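Local coordinates for protein Rio2 kinase (Chaetomium thermophilum, PDB 4GYI) that binds ADP and magnesium, carries an aspartyl phosphate that is probably a reaction intermediate, and probably acts as an atypical RIO-type kinase or ATPase in maturation of the pre-40S ribosomal subunit, at residues R10-E15 with A56-A61; M112-E117 with K122-H127; G150-L155 with I336-E341; Y171-P176 with A222-I227; E240-D243 with S249-L252. All blocks are in the same frame, centred on the assembly; numbering follows the deposited sequence.

The five contacts illustrate how chemistry follows position in a fold. Contacts 2 and 5 are antiparallel hairpins held by backbone hydrogen bonds, yet contact 2 is buried beside the nucleotide, with mostly apolar side chains on its Met112 face and a salt bridge near the turn, whereas contact 5 lies on the surface and pairs the stems of charged residues with isoleucine and leucine. Contacts 1, 3 and 4 rest on a few side chains without direct hydrogen bonds: partly buried methyl packing in the N-terminal domain, a partly buried tryptophan ring near side-chain oxygens, and a buried aromatic pair. Contacts 3 and 4 share helix 149-172, and contacts 4 and 5 are nested within the chain loop that contact 3 closes.

Contact 1. Residues R10-E15 with A56-A61; sequences RHLTAE and ATLAKA
Leu12 reaches helix 51-60 through one methyl, CD2, which meets two successive residues of that helix. All direct chemistry is apolar. Leu12 CD2 lies 3.9 Å from Thr57 CG2, the two side chains sliding past each other in opposite directions, and 4.0 Å from Leu58 CD2, whose side chain crosses that of Leu12 at about a right angle. Thr57 keeps OG1 beside its own backbone N (chi1 -71°), which leaves the methyl branch to face the leucine. Leu63 touches both leucines, and Leu58 continues inward to Val19 and Leu20 of helix 14-26. Polar bonds lie beside the methyl contact: Thr13 OG1 caps a backbone N in the first turn of helix 14-26, Asp16 OD2 accepts from Thr13 N, and Glu15 O has a weak hydrogen bond with Ser54 OG. These helices belong to the N-terminal domain, of the helix-turn-helix kind. With methyl groups alone in touch, the contact depends on shape and exclusion of water, with little directional preference, whereas the neighbouring cap marks the start of the helix.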
# COMPACT_ATOMS: atom_id res chain seq x y z
N ARG A 10 -4.29 -3.43 -23.80
CA ARG A 10 -3.64 -3.37 -25.11
C ARG A 10 -4.54 -2.93 -26.26
O ARG A 10 -4.05 -2.47 -27.29
CB ARG A 10 -2.95 -4.70 -25.44
CG ARG A 10 -1.58 -4.80 -24.81
CD ARG A 10 -1.51 -5.96 -23.85
NE ARG A 10 -1.03 -7.17 -24.50
CZ ARG A 10 -1.80 -8.20 -24.84
NH1 ARG A 10 -3.10 -8.17 -24.59
NH2 ARG A 10 -1.27 -9.26 -25.43
N HIS A 11 -5.85 -3.08 -26.09
CA HIS A 11 -6.80 -2.53 -27.06
C HIS A 11 -6.72 -1.00 -27.11
O HIS A 11 -7.09 -0.39 -28.12
CB HIS A 11 -8.23 -2.96 -26.71
CG HIS A 11 -8.54 -4.39 -27.03
ND1 HIS A 11 -9.55 -5.09 -26.41
CD2 HIS A 11 -7.98 -5.25 -27.92
CE1 HIS A 11 -9.59 -6.32 -26.89
NE2 HIS A 11 -8.64 -6.44 -27.81
N LEU A 12 -6.24 -0.38 -26.03
CA LEU A 12 -6.28 1.08 -25.92
C LEU A 12 -5.25 1.78 -26.80
O LEU A 12 -4.07 1.43 -26.79
CB LEU A 12 -6.13 1.52 -24.46
CG LEU A 12 -7.26 1.02 -23.55
CD1 LEU A 12 -6.99 1.38 -22.10
CD2 LEU A 12 -8.58 1.61 -23.99
N THR A 13 -5.72 2.78 -27.55
CA THR A 13 -4.86 3.56 -28.44
C THR A 13 -4.21 4.72 -27.71
O THR A 13 -4.47 4.95 -26.53
CB THR A 13 -5.65 4.17 -29.61
OG1 THR A 13 -6.61 5.10 -29.10
CG2 THR A 13 -6.38 3.09 -30.40
N ALA A 14 -3.37 5.46 -28.43
CA ALA A 14 -2.63 6.57 -27.84
C ALA A 14 -3.57 7.66 -27.31
O ALA A 14 -3.39 8.15 -26.19
CB ALA A 14 -1.64 7.14 -28.84
N GLU A 15 -4.57 8.02 -28.11
CA GLU A 15 -5.55 8.97 -27.60
C GLU A 15 -6.68 8.34 -26.77
O GLU A 15 -7.56 9.04 -26.28
CB GLU A 15 -6.09 9.91 -28.70
CG GLU A 15 -5.41 11.30 -28.68
CD GLU A 15 -6.40 12.46 -28.76
OE1 GLU A 15 -5.96 13.63 -28.63
OE2 GLU A 15 -7.61 12.22 -28.95
N ALA A 56 -16.23 6.65 -25.71
CA ALA A 56 -17.10 5.47 -25.77
C ALA A 56 -16.33 4.18 -25.51
O ALA A 56 -16.79 3.29 -24.78
CB ALA A 56 -17.80 5.41 -27.11
N THR A 57 -15.16 4.07 -26.14
CA THR A 57 -14.23 2.96 -25.89
C THR A 57 -13.97 2.83 -24.39
O THR A 57 -14.09 1.75 -23.82
CB THR A 57 -12.88 3.20 -26.60
OG1 THR A 57 -13.04 3.05 -28.02
CG2 THR A 57 -11.83 2.21 -26.10
N LEU A 58 -13.61 3.94 -23.75
CA LEU A 58 -13.25 3.93 -22.33
C LEU A 58 -14.45 3.60 -21.46
O LEU A 58 -14.33 2.91 -20.46
CB LEU A 58 -12.64 5.27 -21.91
CG LEU A 58 -11.31 5.62 -22.58
CD1 LEU A 58 -10.96 7.10 -22.36
CD2 LEU A 58 -10.18 4.69 -22.07
N ALA A 59 -15.62 4.10 -21.86
CA ALA A 59 -16.85 3.84 -21.13
C ALA A 59 -17.22 2.37 -21.23
O ALA A 59 -17.53 1.73 -20.23
CB ALA A 59 -17.98 4.72 -21.67
N LYS A 60 -17.18 1.85 -22.45
CA LYS A 60 -17.45 0.44 -22.73
C LYS A 60 -16.57 -0.46 -21.89
O LYS A 60 -17.04 -1.44 -21.31
CB LYS A 60 -17.23 0.16 -24.21
CG LYS A 60 -17.11 -1.32 -24.56
CD LYS A 60 -18.47 -2.01 -24.53
CE LYS A 60 -18.35 -3.45 -25.01
NZ LYS A 60 -19.69 -4.10 -25.13
N ALA A 61 -15.28 -0.13 -21.85
CA ALA A 61 -14.31 -0.89 -21.06
C ALA A 61 -14.37 -0.60 -19.56
O ALA A 61 -13.64 -1.21 -18.78
CB ALA A 61 -12.90 -0.63 -21.58

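Contact 2. Residues M112-E117 with K122-H127; sequences MIVADE and KVLKIH. With ADP (adenosine-5'-diphosphate), chain B; EDO (1,2-ethanediol), chain D.
Met112-Val114 and Lys122-Leu124 form an antiparallel beta hairpin within the five-stranded sheet of the kinase N-lobe. Met112 with Leu124 and Val114 with Lys122 are hydrogen-bonded pairs, closed by four nearly straight bonds such as Lys122 N to Val114 O at 2.7 Å; Ile113 and Val123 form the non-hydrogen-bonded pair between them. On the Met112 face, the bent methionine chain lies alongside Leu124, its CE 3.6 Å from Leu124 CD2, while Val114 CG1 packs on Leu124 CB at 3.7 Å. At the turn end of the ladder Asp116 OD2 makes a salt bridge to Lys122 NZ (3.3 Å), and Asp116 OD1 accepts from Lys120 N. Lys125, fully extended from CA (chi1 -179°), brings NZ to 2.7 Å from ADP O2A, with a weak bond to ADP O3B at 3.3 Å; NZ also binds Glu163 and the phosphoaspartate at position 258. A methionine in its place would probably leave these anionic groups without their shared cationic partner. Val123, on the same face, puts CG2 3.9 Å from ADP C6.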
# COMPACT_ATOMS: atom_id res chain seq x y z
N MET A 112 -0.17 -7.89 -6.68
CA MET A 112 0.04 -8.50 -7.99
C MET A 112 1.51 -8.78 -8.15
O MET A 112 2.33 -8.09 -7.59
CB MET A 112 -0.39 -7.53 -9.11
CG MET A 112 -1.89 -7.22 -9.14
SD MET A 112 -2.55 -7.30 -10.81
CE MET A 112 -2.09 -5.69 -11.43
N ILE A 113 1.85 -9.78 -8.94
CA ILE A 113 3.24 -9.98 -9.28
C ILE A 113 3.40 -9.39 -10.64
O ILE A 113 2.58 -9.63 -11.51
CB ILE A 113 3.62 -11.45 -9.30
CG1 ILE A 113 3.51 -12.02 -7.89
CG2 ILE A 113 5.05 -11.62 -9.76
CD1 ILE A 113 2.14 -12.55 -7.54
N VAL A 114 4.44 -8.59 -10.82
CA VAL A 114 4.75 -8.09 -12.14
C VAL A 114 6.18 -8.45 -12.50
O VAL A 114 6.96 -8.88 -11.65
CB VAL A 114 4.57 -6.58 -12.21
CG1 VAL A 114 3.17 -6.21 -11.81
CG2 VAL A 114 5.58 -5.92 -11.32
N ALA A 115 6.52 -8.29 -13.78
CA ALA A 115 7.88 -8.50 -14.25
C ALA A 115 8.34 -7.34 -15.12
O ALA A 115 7.54 -6.74 -15.85
CB ALA A 115 7.96 -9.78 -15.02
N ASP A 116 9.62 -7.00 -15.06
CA ASP A 116 10.14 -5.99 -15.98
C ASP A 116 10.68 -6.62 -17.27
O ASP A 116 10.60 -7.83 -17.45
CB ASP A 116 11.18 -5.07 -15.31
CG ASP A 116 12.44 -5.80 -14.86
OD1 ASP A 116 12.73 -6.92 -15.36
OD2 ASP A 116 13.18 -5.23 -14.01
N GLU A 117 11.25 -5.78 -18.13
CA GLU A 117 11.73 -6.20 -19.45
C GLU A 117 12.83 -7.24 -19.36
O GLU A 117 12.94 -8.12 -20.22
CB GLU A 117 12.22 -4.98 -20.24
CG GLU A 117 12.73 -5.35 -21.63
CD GLU A 117 12.82 -4.15 -22.57
OE1 GLU A 117 12.62 -4.36 -23.78
OE2 GLU A 117 13.11 -3.03 -22.09
N LYS A 122 8.72 -8.57 -9.61
CA LYS A 122 8.55 -7.61 -8.52
C LYS A 122 7.09 -7.62 -8.08
O LYS A 122 6.24 -8.22 -8.75
CB LYS A 122 8.92 -6.21 -9.00
CG LYS A 122 10.25 -6.13 -9.73
CD LYS A 122 10.26 -4.96 -10.68
CE LYS A 122 11.48 -4.98 -11.56
NZ LYS A 122 12.72 -4.56 -10.85
N VAL A 123 6.79 -6.95 -6.97
CA VAL A 123 5.42 -6.87 -6.47
C VAL A 123 4.80 -5.53 -6.78
O VAL A 123 5.43 -4.49 -6.61
CB VAL A 123 5.36 -7.14 -4.95
CG1 VAL A 123 4.07 -6.62 -4.33
CG2 VAL A 123 5.53 -8.62 -4.67
N LEU A 124 3.56 -5.55 -7.26
CA LEU A 124 2.78 -4.34 -7.40
C LEU A 124 1.71 -4.34 -6.32
O LEU A 124 0.89 -5.26 -6.25
CB LEU A 124 2.13 -4.28 -8.78
CG LEU A 124 1.16 -3.11 -8.99
CD1 LEU A 124 1.90 -1.79 -9.05
CD2 LEU A 124 0.34 -3.31 -10.25
N LYS A 125 1.71 -3.34 -5.46
CA LYS A 125 0.68 -3.26 -4.43
C LYS A 125 -0.29 -2.15 -4.81
O LYS A 125 0.13 -1.06 -5.16
CB LYS A 125 1.28 -2.97 -3.05
CG LYS A 125 0.25 -2.89 -1.89
CD LYS A 125 0.97 -2.70 -0.57
CE LYS A 125 -0.00 -2.54 0.62
NZ LYS A 125 0.73 -2.66 1.92
N ILE A 126 -1.59 -2.46 -4.78
CA ILE A 126 -2.62 -1.50 -5.12
C ILE A 126 -3.48 -1.24 -3.90
O ILE A 126 -4.11 -2.15 -3.39
CB ILE A 126 -3.52 -2.05 -6.25
CG1 ILE A 126 -2.65 -2.42 -7.48
CG2 ILE A 126 -4.59 -1.03 -6.63
CD1 ILE A 126 -3.44 -3.03 -8.65
N HIS A 127 -3.51 -0.00 -3.41
CA HIS A 127 -4.27 0.29 -2.21
C HIS A 127 -5.76 0.43 -2.51
O HIS A 127 -6.15 1.04 -3.52
CB HIS A 127 -3.73 1.54 -1.52
CG HIS A 127 -2.42 1.34 -0.82
ND1 HIS A 127 -2.33 0.90 0.48
CD2 HIS A 127 -1.15 1.51 -1.26
CE1 HIS A 127 -1.06 0.81 0.83
NE2 HIS A 127 -0.32 1.18 -0.21
PB ADP B . -2.19 -5.54 2.95
O1B ADP B . -3.40 -5.75 2.06
O2B ADP B . -2.12 -6.30 4.25
O3B ADP B . -2.02 -3.96 3.09
PA ADP B . 0.58 -6.26 2.60
O1A ADP B . 0.48 -6.64 4.05
O2A ADP B . 1.60 -5.19 2.21
O3A ADP B . -0.88 -5.86 2.04
O5' ADP B . 0.80 -7.61 1.77
C5' ADP B . -0.15 -8.68 1.89
C4' ADP B . 0.54 -10.02 1.64
O4' ADP B . 1.20 -10.01 0.36
C3' ADP B . 1.64 -10.36 2.65
O3' ADP B . 1.15 -11.01 3.83
C2' ADP B . 2.56 -11.26 1.85
O2' ADP B . 1.99 -12.56 1.72
C1' ADP B . 2.46 -10.68 0.46
N9 ADP B . 3.49 -9.66 0.17
C8 ADP B . 3.30 -8.33 0.19
N7 ADP B . 4.42 -7.66 -0.18
C5 ADP B . 5.34 -8.60 -0.46
C6 ADP B . 6.74 -8.61 -0.92
N6 ADP B . 7.38 -7.45 -1.16
N1 ADP B . 7.34 -9.81 -1.09
C2 ADP B . 6.71 -10.98 -0.87
N3 ADP B . 5.44 -11.05 -0.46
C4 ADP B . 4.72 -9.92 -0.23
C1 EDO D . -9.95 3.11 -4.07
O1 EDO D . -9.35 2.69 -2.84
C2 EDO D . -9.42 2.24 -5.20
O2 EDO D . -8.01 2.21 -5.10

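Contact 3. Residues G150-L155 with I336-E341; sequences GSWMYL and IREQQE
Trp152, on helix 149-172, brings the outer six-membered ring of its indole to Glu338 and Gln339 of the last modelled helix, 326-341. From CB, the ring carbon CG is set beside the backbone N (chi1 -71°), and the flat system extends from there toward the other helix. On the five-membered ring, NE1 donates to the carbonyl O of Leu144, a bond that helps to fix how the indole is turned. Farther out, CZ3 lies 4.3 Å from Gln339 OE1, which approaches obliquely. At the outermost carbon, CH2, the partner is Glu338 OE2 at 4.2 Å, close to the ring plane and at its edge, with the carboxylate turned 38° from the indole. Both oxygens have stronger partners: Glu338 OE2 forms a salt bridge with Arg147 NH2, and Gln339 OE1 accepts from Gly130 N. The two helices are linked more directly nearby, by a hydrogen bond between Tyr154 OH and Asp331 OD2 and by Leu155 packing on Ala335. The edge facing Glu338 is probably slightly positive, so the chemistry implies at most a weak electrostatic match at the indole, with Arg147, Asn146 and Gly130 holding the polar ends.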
# COMPACT_ATOMS: atom_id res chain seq x y z
N GLY A 150 -14.07 9.62 -5.78
CA GLY A 150 -12.89 10.47 -5.80
C GLY A 150 -12.24 10.54 -4.44
O GLY A 150 -11.02 10.60 -4.34
N SER A 151 -13.03 10.54 -3.37
CA SER A 151 -12.44 10.59 -2.03
C SER A 151 -11.68 9.31 -1.71
O SER A 151 -10.56 9.37 -1.18
CB SER A 151 -13.48 10.87 -0.95
OG SER A 151 -14.16 12.09 -1.20
N TRP A 152 -12.25 8.14 -2.02
CA TRP A 152 -11.53 6.88 -1.78
C TRP A 152 -10.24 6.79 -2.58
O TRP A 152 -9.22 6.32 -2.09
CB TRP A 152 -12.40 5.66 -2.05
CG TRP A 152 -13.48 5.45 -1.02
CD1 TRP A 152 -14.82 5.41 -1.26
CD2 TRP A 152 -13.31 5.27 0.39
NE1 TRP A 152 -15.50 5.21 -0.08
CE2 TRP A 152 -14.59 5.11 0.95
CE3 TRP A 152 -12.20 5.23 1.24
CZ2 TRP A 152 -14.81 4.92 2.33
CZ3 TRP A 152 -12.41 5.03 2.61
CH2 TRP A 152 -13.70 4.89 3.14
N MET A 153 -10.29 7.26 -3.83
CA MET A 153 -9.14 7.28 -4.71
C MET A 153 -8.08 8.18 -4.13
O MET A 153 -6.91 7.81 -4.09
CB MET A 153 -9.52 7.80 -6.10
CG MET A 153 -10.25 6.79 -6.95
SD MET A 153 -10.73 7.55 -8.52
CE MET A 153 -11.57 6.19 -9.27
N TYR A 154 -8.48 9.36 -3.66
CA TYR A 154 -7.56 10.30 -3.03
C TYR A 154 -6.89 9.69 -1.81
O TYR A 154 -5.69 9.86 -1.62
CB TYR A 154 -8.32 11.58 -2.66
CG TYR A 154 -7.77 12.42 -1.52
CD1 TYR A 154 -6.75 13.34 -1.72
CD2 TYR A 154 -8.35 12.36 -0.25
CE1 TYR A 154 -6.28 14.15 -0.68
CE2 TYR A 154 -7.90 13.16 0.80
CZ TYR A 154 -6.86 14.05 0.58
OH TYR A 154 -6.41 14.84 1.62
N LEU A 155 -7.67 8.98 -1.00
CA LEU A 155 -7.14 8.38 0.23
C LEU A 155 -6.16 7.25 -0.07
O LEU A 155 -5.18 7.06 0.65
CB LEU A 155 -8.30 7.86 1.07
CG LEU A 155 -9.14 8.98 1.70
CD1 LEU A 155 -10.49 8.46 2.18
CD2 LEU A 155 -8.36 9.68 2.85
N ILE A 336 -7.74 5.11 7.74
CA ILE A 336 -7.07 3.89 8.20
C ILE A 336 -7.62 3.36 9.51
O ILE A 336 -7.87 2.16 9.64
CB ILE A 336 -5.56 4.07 8.27
CG1 ILE A 336 -4.96 3.90 6.87
CG2 ILE A 336 -4.93 3.05 9.22
CD1 ILE A 336 -3.45 4.08 6.81
N ARG A 337 -7.81 4.25 10.47
CA ARG A 337 -8.27 3.84 11.79
C ARG A 337 -9.65 3.21 11.63
O ARG A 337 -9.95 2.17 12.21
CB ARG A 337 -8.31 5.05 12.72
CG ARG A 337 -8.29 4.71 14.21
CD ARG A 337 -8.37 5.97 15.07
NE ARG A 337 -9.52 6.80 14.71
CZ ARG A 337 -9.45 8.06 14.30
NH1 ARG A 337 -8.28 8.67 14.19
NH2 ARG A 337 -10.56 8.72 13.99
N GLU A 338 -10.48 3.84 10.79
CA GLU A 338 -11.79 3.30 10.42
C GLU A 338 -11.69 1.89 9.81
O GLU A 338 -12.49 1.03 10.14
CB GLU A 338 -12.50 4.25 9.46
CG GLU A 338 -13.83 3.75 8.91
CD GLU A 338 -14.43 4.71 7.88
OE1 GLU A 338 -15.67 4.69 7.70
OE2 GLU A 338 -13.68 5.48 7.25
N GLN A 339 -10.73 1.66 8.93
CA GLN A 339 -10.56 0.34 8.33
C GLN A 339 -10.24 -0.73 9.38
O GLN A 339 -10.87 -1.78 9.41
CB GLN A 339 -9.44 0.33 7.28
CG GLN A 339 -9.68 1.22 6.08
CD GLN A 339 -10.43 0.53 4.95
OE1 GLN A 339 -11.11 1.19 4.15
NE2 GLN A 339 -10.30 -0.79 4.87
N GLN A 340 -9.24 -0.45 10.22
CA GLN A 340 -8.76 -1.47 11.16
C GLN A 340 -9.70 -1.63 12.36
O GLN A 340 -9.78 -2.71 12.95
CB GLN A 340 -7.29 -1.23 11.58
CG GLN A 340 -6.96 0.14 12.17
CD GLN A 340 -5.44 0.38 12.34
OE1 GLN A 340 -4.62 -0.22 11.65
NE2 GLN A 340 -5.08 1.28 13.27
N GLU A 341 -10.44 -0.57 12.69
CA GLU A 341 -11.40 -0.60 13.79
C GLU A 341 -12.58 -1.52 13.49
O GLU A 341 -13.24 -2.02 14.41
CB GLU A 341 -11.92 0.81 14.07
CG GLU A 341 -12.59 0.99 15.42
CD GLU A 341 -11.60 0.93 16.56
OE1 GLU A 341 -12.01 0.57 17.69
OE2 GLU A 341 -10.41 1.24 16.32

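Contact 4. Residues Y171-P176 with A222-I227; sequences YEEGFP and AKHGLI
Phe175 and His224 both place CG beside their own backbone N (chi1 -77° and -72°), and these matching torsions send the two rings toward each other from facing turns. The result is a T-shaped stack, the edge of Phe175 directed at a face of His224, with the ring centroids 5.4 Å apart and the planes at 81°. Phe175 CZ comes within 3.8 Å of His224 CD2, and CE2 stands over the imidazole, displaced toward its rim. Glu173, bent at its second torsion, comes to the same ring obliquely: its OE2 is 3.7 Å from His224 CE1 but 4.2 Å from ND1, whose hydrogen bond goes instead to the carbonyl O of Lys313. Phe175 also makes a cation-pi contact with Arg220 of helix 207-223. Both segments leave helices through Schellman motifs, with Gly174 and Gly225 at positive phi. Helix 149-172 probably corresponds to kinase helix C, and the segment after it packs on the end of helix 207-223, consistent with the loop between helix C and strand 4 resting on the C-lobe of protein kinases. An alanine in place of His224 would probably open a gap beside the Phe175 edge and leave the Lys313 carbonyl without this donor. The chemistry implies a buried aromatic joint, C-H groups against a pi face, in which the bond at ND1 helps hold the imidazole's rotation.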
# COMPACT_ATOMS: atom_id res chain seq x y z
N TYR A 171 14.36 1.37 4.32
CA TYR A 171 15.29 0.63 3.48
C TYR A 171 16.69 1.26 3.52
O TYR A 171 17.70 0.55 3.62
CB TYR A 171 14.79 0.56 2.05
CG TYR A 171 15.67 -0.25 1.14
CD1 TYR A 171 15.60 -1.63 1.13
CD2 TYR A 171 16.59 0.36 0.29
CE1 TYR A 171 16.41 -2.39 0.31
CE2 TYR A 171 17.41 -0.39 -0.54
CZ TYR A 171 17.31 -1.76 -0.52
OH TYR A 171 18.12 -2.52 -1.35
N GLU A 172 16.76 2.58 3.46
CA GLU A 172 18.05 3.28 3.46
C GLU A 172 18.74 3.24 4.83
O GLU A 172 19.97 3.23 4.90
CB GLU A 172 17.88 4.70 2.93
CG GLU A 172 17.63 4.76 1.42
CD GLU A 172 16.93 6.04 0.98
OE1 GLU A 172 16.42 6.79 1.85
OE2 GLU A 172 16.88 6.29 -0.25
N GLU A 173 17.97 3.19 5.90
CA GLU A 173 18.56 3.02 7.23
C GLU A 173 19.09 1.62 7.52
O GLU A 173 19.71 1.40 8.56
CB GLU A 173 17.58 3.43 8.31
CG GLU A 173 17.39 4.91 8.39
CD GLU A 173 18.71 5.64 8.49
OE1 GLU A 173 19.10 6.28 7.49
OE2 GLU A 173 19.35 5.57 9.56
N GLY A 174 18.85 0.67 6.63
CA GLY A 174 19.29 -0.69 6.85
C GLY A 174 18.27 -1.63 7.49
O GLY A 174 18.63 -2.72 7.92
N PHE A 175 17.01 -1.21 7.56
CA PHE A 175 15.94 -2.09 8.06
C PHE A 175 15.60 -3.20 7.05
O PHE A 175 15.72 -2.99 5.84
CB PHE A 175 14.67 -1.31 8.34
CG PHE A 175 14.71 -0.51 9.59
CD1 PHE A 175 14.13 -1.00 10.75
CD2 PHE A 175 15.29 0.75 9.61
CE1 PHE A 175 14.15 -0.26 11.92
CE2 PHE A 175 15.31 1.49 10.77
CZ PHE A 175 14.74 0.99 11.93
N PRO A 176 15.18 -4.38 7.55
CA PRO A 176 14.81 -5.46 6.63
C PRO A 176 13.39 -5.25 6.08
O PRO A 176 12.41 -5.69 6.67
CB PRO A 176 14.90 -6.70 7.51
CG PRO A 176 14.56 -6.19 8.92
CD PRO A 176 15.09 -4.77 8.97
N ALA A 222 11.27 2.06 17.16
CA ALA A 222 10.92 3.12 18.11
C ALA A 222 12.09 4.09 18.32
O ALA A 222 11.89 5.29 18.44
CB ALA A 222 10.49 2.52 19.44
N LYS A 223 13.30 3.54 18.36
CA LYS A 223 14.51 4.36 18.45
C LYS A 223 14.64 5.31 17.26
O LYS A 223 15.25 6.37 17.38
CB LYS A 223 15.76 3.47 18.60
CG LYS A 223 16.92 3.84 17.68
CD LYS A 223 18.23 3.31 18.22
CE LYS A 223 18.59 4.00 19.52
NZ LYS A 223 19.73 3.35 20.23
N HIS A 224 14.03 4.95 16.13
CA HIS A 224 14.02 5.84 14.96
C HIS A 224 12.72 6.63 14.82
O HIS A 224 12.43 7.20 13.77
CB HIS A 224 14.33 5.08 13.67
CG HIS A 224 15.77 4.66 13.55
ND1 HIS A 224 16.69 5.36 12.80
CD2 HIS A 224 16.44 3.63 14.11
CE1 HIS A 224 17.87 4.77 12.89
NE2 HIS A 224 17.74 3.72 13.68
N GLY A 225 11.93 6.69 15.90
CA GLY A 225 10.74 7.51 15.92
C GLY A 225 9.46 6.88 15.39
O GLY A 225 8.44 7.55 15.23
N LEU A 226 9.49 5.58 15.14
CA LEU A 226 8.35 4.92 14.49
C LEU A 226 7.69 3.80 15.30
O LEU A 226 8.34 3.10 16.09
CB LEU A 226 8.77 4.36 13.14
CG LEU A 226 9.09 5.42 12.09
CD1 LEU A 226 9.72 4.77 10.89
CD2 LEU A 226 7.83 6.17 11.69
N ILE A 227 6.38 3.66 15.08
CA ILE A 227 5.61 2.53 15.55
C ILE A 227 4.86 1.99 14.35
O ILE A 227 4.14 2.73 13.66
CB ILE A 227 4.60 2.98 16.59
CG1 ILE A 227 5.32 3.45 17.86
CG2 ILE A 227 3.62 1.86 16.90
CD1 ILE A 227 4.40 4.18 18.79

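Contact 5. Residues E240-D243 with S249-L252; sequences EEKD and SITL
Glu241 and Thr251 form the hydrogen-bonded pair at the centre of this antiparallel hairpin, which joins strands 236-242 and 250-256. Backbone bonds come first: Glu241 N donates to Thr251 O (3.0 Å) and Thr251 N returns a bond to Glu241 O (2.9 Å). Nearer the turn the bond is longer, Asp243 N lying 3.3 Å from Ser249 O. A side-chain bond supplements the pair, since Thr251 OG1, lying between its backbone N and carbonyl carbon (chi1 69°), donates weakly to the same Glu241 O at 3.5 Å. Ser249 OG sits beside Asp243 CB, but its hydrogen bond is to Asp246 O in the turn. Apolar contacts occupy the other face. Glu240 lies alongside Leu252, its CG 3.9 Å from CD2 of the leucine, and its CB touches Ile250 CG2 at 3.8 Å; Lys242 CG runs beside Ile250 CD1, also at 3.8 Å. The same two strands connect, at their opposite ends, with the magnesium site: Asn235 precedes the first and Asp258 follows the second. Glutamate and lysine thus lend their methylene stems to the isoleucine and leucine, which implies a surface hairpin held by its backbone, with thin hydrophobic cover and charged ends beyond it.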
# COMPACT_ATOMS: atom_id res chain seq x y z
N GLU A 240 13.82 -18.10 5.17
CA GLU A 240 14.43 -19.30 5.72
C GLU A 240 15.71 -19.64 4.97
O GLU A 240 15.74 -19.61 3.74
CB GLU A 240 13.47 -20.49 5.62
CG GLU A 240 12.07 -20.24 6.17
CD GLU A 240 11.15 -21.44 5.98
OE1 GLU A 240 11.64 -22.52 5.57
OE2 GLU A 240 9.92 -21.31 6.24
N GLU A 241 16.77 -19.96 5.71
CA GLU A 241 18.03 -20.35 5.07
C GLU A 241 18.67 -21.55 5.75
O GLU A 241 18.83 -21.58 6.98
CB GLU A 241 19.02 -19.18 5.05
CG GLU A 241 18.59 -18.02 4.16
CD GLU A 241 19.24 -16.71 4.57
OE1 GLU A 241 20.23 -16.76 5.33
OE2 GLU A 241 18.75 -15.64 4.15
N LYS A 242 19.02 -22.56 4.96
CA LYS A 242 19.76 -23.68 5.49
C LYS A 242 21.18 -23.24 5.81
O LYS A 242 21.82 -22.53 5.03
CB LYS A 242 19.76 -24.87 4.53
CG LYS A 242 18.39 -25.49 4.29
CD LYS A 242 18.51 -26.99 4.03
CE LYS A 242 17.34 -27.53 3.22
NZ LYS A 242 17.38 -27.06 1.80
N ASP A 243 21.67 -23.67 6.97
CA ASP A 243 23.00 -23.31 7.42
C ASP A 243 24.08 -24.04 6.63
O ASP A 243 23.93 -25.22 6.28
CB ASP A 243 23.16 -23.61 8.91
CG ASP A 243 24.49 -23.14 9.45
OD1 ASP A 243 24.77 -21.93 9.32
OD2 ASP A 243 25.25 -23.98 9.98
N SER A 249 19.57 -27.39 10.52
CA SER A 249 19.25 -26.12 11.18
C SER A 249 18.89 -25.05 10.16
O SER A 249 19.54 -24.90 9.13
CB SER A 249 20.39 -25.65 12.07
OG SER A 249 21.55 -25.40 11.31
N ILE A 250 17.84 -24.30 10.46
CA ILE A 250 17.34 -23.29 9.56
C ILE A 250 17.44 -21.96 10.28
O ILE A 250 16.90 -21.82 11.38
CB ILE A 250 15.87 -23.58 9.20
CG1 ILE A 250 15.71 -25.06 8.82
CG2 ILE A 250 15.36 -22.66 8.10
CD1 ILE A 250 16.42 -25.47 7.55
N THR A 251 18.14 -21.00 9.70
CA THR A 251 18.15 -19.65 10.26
C THR A 251 16.97 -18.88 9.69
O THR A 251 16.66 -18.96 8.50
CB THR A 251 19.46 -18.89 9.97
OG1 THR A 251 19.56 -18.60 8.58
CG2 THR A 251 20.66 -19.72 10.40
N LEU A 252 16.29 -18.15 10.58
CA LEU A 252 15.07 -17.45 10.21
C LEU A 252 15.29 -15.95 10.33
O LEU A 252 15.73 -15.45 11.36
CB LEU A 252 13.91 -17.90 11.09
CG LEU A 252 13.64 -19.40 11.18
CD1 LEU A 252 12.54 -19.69 12.18
CD2 LEU A 252 13.29 -19.98 9.83